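Local structure of arylesterase (Sulfolobus solfataricus, 5L2P) at residues V34-V47 with L88-I100. The protein hydrolyses a broad range of aromatic esters and p-nitrophenyl phosphates, and is most active against paraoxon. Residues are numbered along the deposited sequence; the frame is centred on the assembly and turned at random.
Sequences VNELLAKAVPKDPV and LGSIETEDAISRI
Residues 34-47 and 88-100 run in the same direction, with Ala39 CA 4.0 Å from Thr93 CA and Lys44 beside Ala96. Asn35 OD1 accepts a hydrogen bond from Gly89 N at 2.8 Å, tilted 21° from the carbonyl plane. Leu88 CD1 packs on Val34 CG1 and Leu38 CD1. Thr93 turns CG2 to Asn35 O, while its OG1 donates to Ser90 O.

Val42 CB meets Ala96 CB at 3.9 Å. Its two methyls divide between Ile97 and Ile100, because CG1 stands anti to the backbone N (chi1 -177°). The Arg99 chain, extended from CG to NE, passes Lys44 at a slant, with CD against Lys44 CB. Arg99 NH1 donates to Asp45 O at 2.6 Å. Arg99 NE forms a salt bridge with Asp95 OD2 at 2.7 Å, in the guanidinium plane. Lys44 NZ makes a long salt bridge to the same OD2, and Tyr67 binds OD1. Replacing Arg99 by alanine would probably leave Asp45 O without this donor and Asp95 OD2 with just the long bridge to Lys44 among the charged partners described here.

The contact joins helix 27-39 and its following loop to helix 95-105 of the alpha/beta hydrolase fold. Apolar packing occurs in two patches, round Leu88 and round Val42. Arg99 links helix 95-105 to the loop through Asp45 O, while the long Lys44 bridge to Asp95 probably adds a weaker electrostatic tie.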
loop_
_atom_site.group_PDB
_atom_site.type_symbol
_atom_site.label_atom_id
_atom_site.label_comp_id
_atom_site.label_asym_id
_atom_site.label_seq_id
_atom_site.Cartn_x
_atom_site.Cartn_y
_atom_site.Cartn_z
ATOM N N VAL A 34 3.061 -23.791 23.367
ATOM C CA VAL A 34 3.585 -22.961 22.321
ATOM C C VAL A 34 5.101 -23.158 22.180
ATOM O O VAL A 34 5.633 -23.184 21.068
ATOM C CB VAL A 34 3.266 -21.469 22.566
ATOM C CG1 VAL A 34 4.008 -20.563 21.545
ATOM C CG2 VAL A 34 1.749 -21.256 22.528
ATOM N N ASN A 35 5.812 -23.280 23.297
ATOM C CA ASN A 35 7.256 -23.526 23.254
ATOM C C ASN A 35 7.606 -24.791 22.479
ATOM O O ASN A 35 8.574 -24.789 21.731
ATOM C CB ASN A 35 7.842 -23.574 24.657
ATOM C CG ASN A 35 7.964 -22.192 25.297
ATOM O OD1 ASN A 35 7.771 -21.165 24.648
ATOM N ND2 ASN A 35 8.310 -22.161 26.566
ATOM N N GLU A 36 6.810 -25.856 22.656
ATOM C CA GLU A 36 7.002 -27.138 21.961
ATOM C C GLU A 36 6.773 -26.940 20.461
ATOM O O GLU A 36 7.491 -27.530 19.640
ATOM C CB GLU A 36 6.025 -28.190 22.464
ATOM C CG GLU A 36 6.098 -28.526 23.956
ATOM C CD GLU A 36 7.131 -29.565 24.338
ATOM O OE1 GLU A 36 7.712 -30.176 23.418
ATOM O OE2 GLU A 36 7.350 -29.740 25.563
ATOM N N LEU A 37 5.767 -26.131 20.107
ATOM C CA LEU A 37 5.490 -25.755 18.687
ATOM C C LEU A 37 6.669 -25.036 18.040
ATOM O O LEU A 37 7.055 -25.358 16.919
ATOM C CB LEU A 37 4.234 -24.849 18.564
ATOM C CG LEU A 37 3.887 -24.157 17.224
ATOM C CD1 LEU A 37 3.754 -25.172 16.100
ATOM C CD2 LEU A 37 2.575 -23.356 17.294
ATOM N N LEU A 38 7.226 -24.068 18.748
ATOM C CA LEU A 38 8.300 -23.232 18.207
ATOM C C LEU A 38 9.603 -24.034 18.095
ATOM O O LEU A 38 10.381 -23.849 17.146
ATOM C CB LEU A 38 8.527 -21.991 19.087
ATOM C CG LEU A 38 7.372 -21.004 19.163
ATOM C CD1 LEU A 38 7.663 -19.975 20.253
ATOM C CD2 LEU A 38 7.060 -20.358 17.832
ATOM N N ALA A 39 9.837 -24.909 19.067
ATOM C CA ALA A 39 11.073 -25.664 19.134
ATOM C C ALA A 39 11.141 -26.735 18.027
ATOM O O ALA A 39 12.216 -27.129 17.622
ATOM C CB ALA A 39 11.200 -26.294 20.494
ATOM N N LYS A 40 9.999 -27.207 17.543
ATOM C CA LYS A 40 9.967 -28.209 16.474
ATOM C C LYS A 40 9.926 -27.594 15.060
ATOM O O LYS A 40 9.929 -28.314 14.088
ATOM C CB LYS A 40 8.752 -29.122 16.663
ATOM C CG LYS A 40 8.770 -29.906 17.985
ATOM C CD LYS A 40 7.391 -30.453 18.375
ATOM C CE LYS A 40 6.980 -31.742 17.674
ATOM N NZ LYS A 40 7.543 -32.918 18.386
ATOM N N ALA A 41 9.898 -26.270 14.964
ATOM C CA ALA A 41 9.546 -25.563 13.720
ATOM C C ALA A 41 10.619 -25.693 12.638
ATOM O O ALA A 41 10.290 -25.970 11.484
ATOM C CB ALA A 41 9.258 -24.088 14.002
ATOM N N VAL A 42 11.884 -25.506 13.016
ATOM C CA VAL A 42 13.010 -25.642 12.090
ATOM C C VAL A 42 13.894 -26.809 12.532
ATOM O O VAL A 42 14.108 -27.001 13.721
ATOM C CB VAL A 42 13.850 -24.334 12.044
ATOM C CG1 VAL A 42 14.979 -24.423 11.026
ATOM C CG2 VAL A 42 12.951 -23.133 11.756
ATOM N N PRO A 43 14.410 -27.607 11.581
ATOM C CA PRO A 43 15.327 -28.699 11.946
ATOM C C PRO A 43 16.697 -28.215 12.422
ATOM O O PRO A 43 17.177 -27.201 11.940
ATOM C CB PRO A 43 15.467 -29.511 10.641
ATOM C CG PRO A 43 14.341 -29.072 9.775
ATOM C CD PRO A 43 14.071 -27.644 10.150
ATOM N N LYS A 44 17.313 -28.951 13.352
ATOM C CA LYS A 44 18.592 -28.577 13.950
ATOM C C LYS A 44 19.795 -29.048 13.149
ATOM O O LYS A 44 19.988 -30.250 12.939
ATOM C CB LYS A 44 18.726 -29.147 15.347
ATOM C CG LYS A 44 17.752 -28.598 16.388
ATOM C CD LYS A 44 17.950 -29.358 17.724
ATOM C CE LYS A 44 17.186 -28.818 18.931
ATOM N NZ LYS A 44 16.033 -27.964 18.561
ATOM N N ASP A 45 20.607 -28.093 12.697
ATOM C CA ASP A 45 21.868 -28.420 12.046
ATOM C C ASP A 45 22.940 -28.712 13.107
ATOM O O ASP A 45 22.918 -28.155 14.198
ATOM C CB ASP A 45 22.329 -27.283 11.146
ATOM C CG ASP A 45 21.491 -27.149 9.885
ATOM O OD1 ASP A 45 20.272 -27.407 9.923
ATOM O OD2 ASP A 45 22.048 -26.729 8.851
ATOM N N PRO A 46 23.892 -29.585 12.789
ATOM C CA PRO A 46 25.003 -29.768 13.699
ATOM C C PRO A 46 25.949 -28.552 13.737
ATOM O O PRO A 46 26.159 -27.896 12.733
ATOM C CB PRO A 46 25.707 -31.023 13.167
ATOM C CG PRO A 46 25.256 -31.177 11.777
ATOM C CD PRO A 46 23.961 -30.460 11.607
ATOM N N VAL A 47 26.531 -28.306 14.901
ATOM C CA VAL A 47 27.558 -27.294 15.102
ATOM C C VAL A 47 28.824 -27.908 15.707
ATOM O O VAL A 47 28.896 -29.105 15.930
ATOM C CB VAL A 47 27.032 -26.156 16.010
ATOM C CG1 VAL A 47 25.974 -25.363 15.269
ATOM C CG2 VAL A 47 26.446 -26.688 17.322
ATOM N N LEU A 88 6.901 -15.958 26.719
ATOM C CA LEU A 88 7.293 -17.332 26.473
ATOM C C LEU A 88 8.504 -17.407 25.555
ATOM O O LEU A 88 9.098 -16.411 25.239
ATOM C CB LEU A 88 6.125 -18.134 25.924
ATOM C CG LEU A 88 5.448 -17.702 24.624
ATOM C CD1 LEU A 88 6.175 -18.169 23.359
ATOM C CD2 LEU A 88 4.045 -18.319 24.682
ATOM N N GLY A 89 8.900 -18.624 25.189
ATOM C CA GLY A 89 10.105 -18.872 24.418
ATOM C C GLY A 89 11.316 -19.065 25.312
ATOM O O GLY A 89 11.284 -18.804 26.523
ATOM N N SER A 90 12.406 -19.497 24.696
ATOM C CA SER A 90 13.638 -19.753 25.431
ATOM C C SER A 90 14.792 -19.978 24.455
ATOM O O SER A 90 14.618 -19.867 23.234
ATOM C CB SER A 90 13.494 -21.014 26.342
ATOM O OG SER A 90 13.343 -22.179 25.560
ATOM N N ILE A 91 15.956 -20.326 24.999
ATOM C CA ILE A 91 17.067 -20.831 24.224
ATOM C C ILE A 91 16.696 -22.079 23.411
ATOM O O ILE A 91 17.133 -22.222 22.278
ATOM C CB ILE A 91 18.254 -21.160 25.138
ATOM C CG1 ILE A 91 18.791 -19.876 25.764
ATOM C CG2 ILE A 91 19.394 -21.801 24.350
ATOM C CD1 ILE A 91 19.616 -20.105 27.008
ATOM N N GLU A 92 15.876 -22.964 23.974
ATOM C CA GLU A 92 15.485 -24.180 23.260
ATOM C C GLU A 92 14.590 -23.893 22.051
ATOM O O GLU A 92 14.658 -24.558 21.024
ATOM C CB GLU A 92 14.749 -25.131 24.227
ATOM C CG GLU A 92 15.637 -25.645 25.348
ATOM C CD GLU A 92 16.688 -26.679 24.883
ATOM O OE1 GLU A 92 16.669 -27.109 23.694
ATOM O OE2 GLU A 92 17.559 -27.064 25.706
ATOM N N THR A 93 13.719 -22.910 22.197
ATOM C CA THR A 93 12.734 -22.612 21.143
ATOM C C THR A 93 13.364 -22.027 19.872
ATOM O O THR A 93 12.845 -22.252 18.785
ATOM C CB THR A 93 11.633 -21.649 21.637
ATOM O OG1 THR A 93 12.228 -20.406 22.012
ATOM C CG2 THR A 93 10.861 -22.269 22.806
ATOM N N GLU A 94 14.461 -21.295 20.028
ATOM C CA GLU A 94 15.205 -20.787 18.905
ATOM C C GLU A 94 16.610 -21.396 18.790
ATOM O O GLU A 94 17.518 -20.813 18.187
ATOM C CB GLU A 94 15.253 -19.248 18.986
ATOM C CG GLU A 94 13.905 -18.639 18.623
ATOM C CD GLU A 94 13.885 -17.115 18.602
ATOM O OE1 GLU A 94 14.946 -16.470 18.376
ATOM O OE2 GLU A 94 12.785 -16.555 18.818
ATOM N N ASP A 95 16.785 -22.595 19.335
ATOM C CA ASP A 95 18.065 -23.324 19.247
ATOM C C ASP A 95 18.480 -23.577 17.797
ATOM O O ASP A 95 19.636 -23.407 17.435
ATOM C CB ASP A 95 17.938 -24.631 20.025
ATOM C CG ASP A 95 19.238 -25.440 20.044
ATOM O OD1 ASP A 95 20.128 -25.171 20.867
ATOM O OD2 ASP A 95 19.379 -26.363 19.218
ATOM N N ALA A 96 17.526 -23.998 16.981
ATOM C CA ALA A 96 17.762 -24.298 15.554
ATOM C C ALA A 96 18.213 -23.057 14.765
ATOM O O ALA A 96 19.053 -23.178 13.855
ATOM C CB ALA A 96 16.514 -24.904 14.894
ATOM N N ILE A 97 17.674 -21.891 15.135
ATOM C CA ILE A 97 18.112 -20.635 14.538
ATOM C C ILE A 97 19.557 -20.316 14.904
ATOM O O ILE A 97 20.344 -19.911 14.027
ATOM C CB ILE A 97 17.225 -19.450 14.899
ATOM C CG1 ILE A 97 15.763 -19.728 14.486
ATOM C CG2 ILE A 97 17.712 -18.191 14.183
ATOM C CD1 ILE A 97 15.541 -20.167 13.039
ATOM N N SER A 98 19.896 -20.502 16.187
ATOM C CA SER A 98 21.233 -20.193 16.668
ATOM C C SER A 98 22.279 -21.025 15.970
ATOM O O SER A 98 23.360 -20.533 15.689
ATOM C CB SER A 98 21.333 -20.418 18.167
ATOM O OG SER A 98 20.311 -19.734 18.883
ATOM N N ARG A 99 21.957 -22.296 15.724
ATOM C CA ARG A 99 22.867 -23.230 15.053
ATOM C C ARG A 99 23.128 -22.828 13.607
ATOM O O ARG A 99 24.271 -22.795 13.173
ATOM C CB ARG A 99 22.307 -24.665 15.054
ATOM C CG ARG A 99 22.316 -25.304 16.399
ATOM C CD ARG A 99 21.249 -26.405 16.533
ATOM N NE ARG A 99 21.488 -27.197 17.717
ATOM C CZ ARG A 99 22.436 -28.118 17.810
ATOM N NH1 ARG A 99 23.206 -28.405 16.793
ATOM N NH2 ARG A 99 22.602 -28.800 18.933
ATOM N N ILE A 100 22.060 -22.560 12.855
ATOM C CA ILE A 100 22.200 -22.102 11.473
ATOM C C ILE A 100 22.941 -20.761 11.427
ATOM O O ILE A 100 23.770 -20.529 10.536
ATOM C CB ILE A 100 20.852 -21.952 10.782
ATOM C CG1 ILE A 100 20.157 -23.310 10.662
ATOM C CG2 ILE A 100 21.012 -21.372 9.381
ATOM C CD1 ILE A 100 18.661 -23.194 10.399
#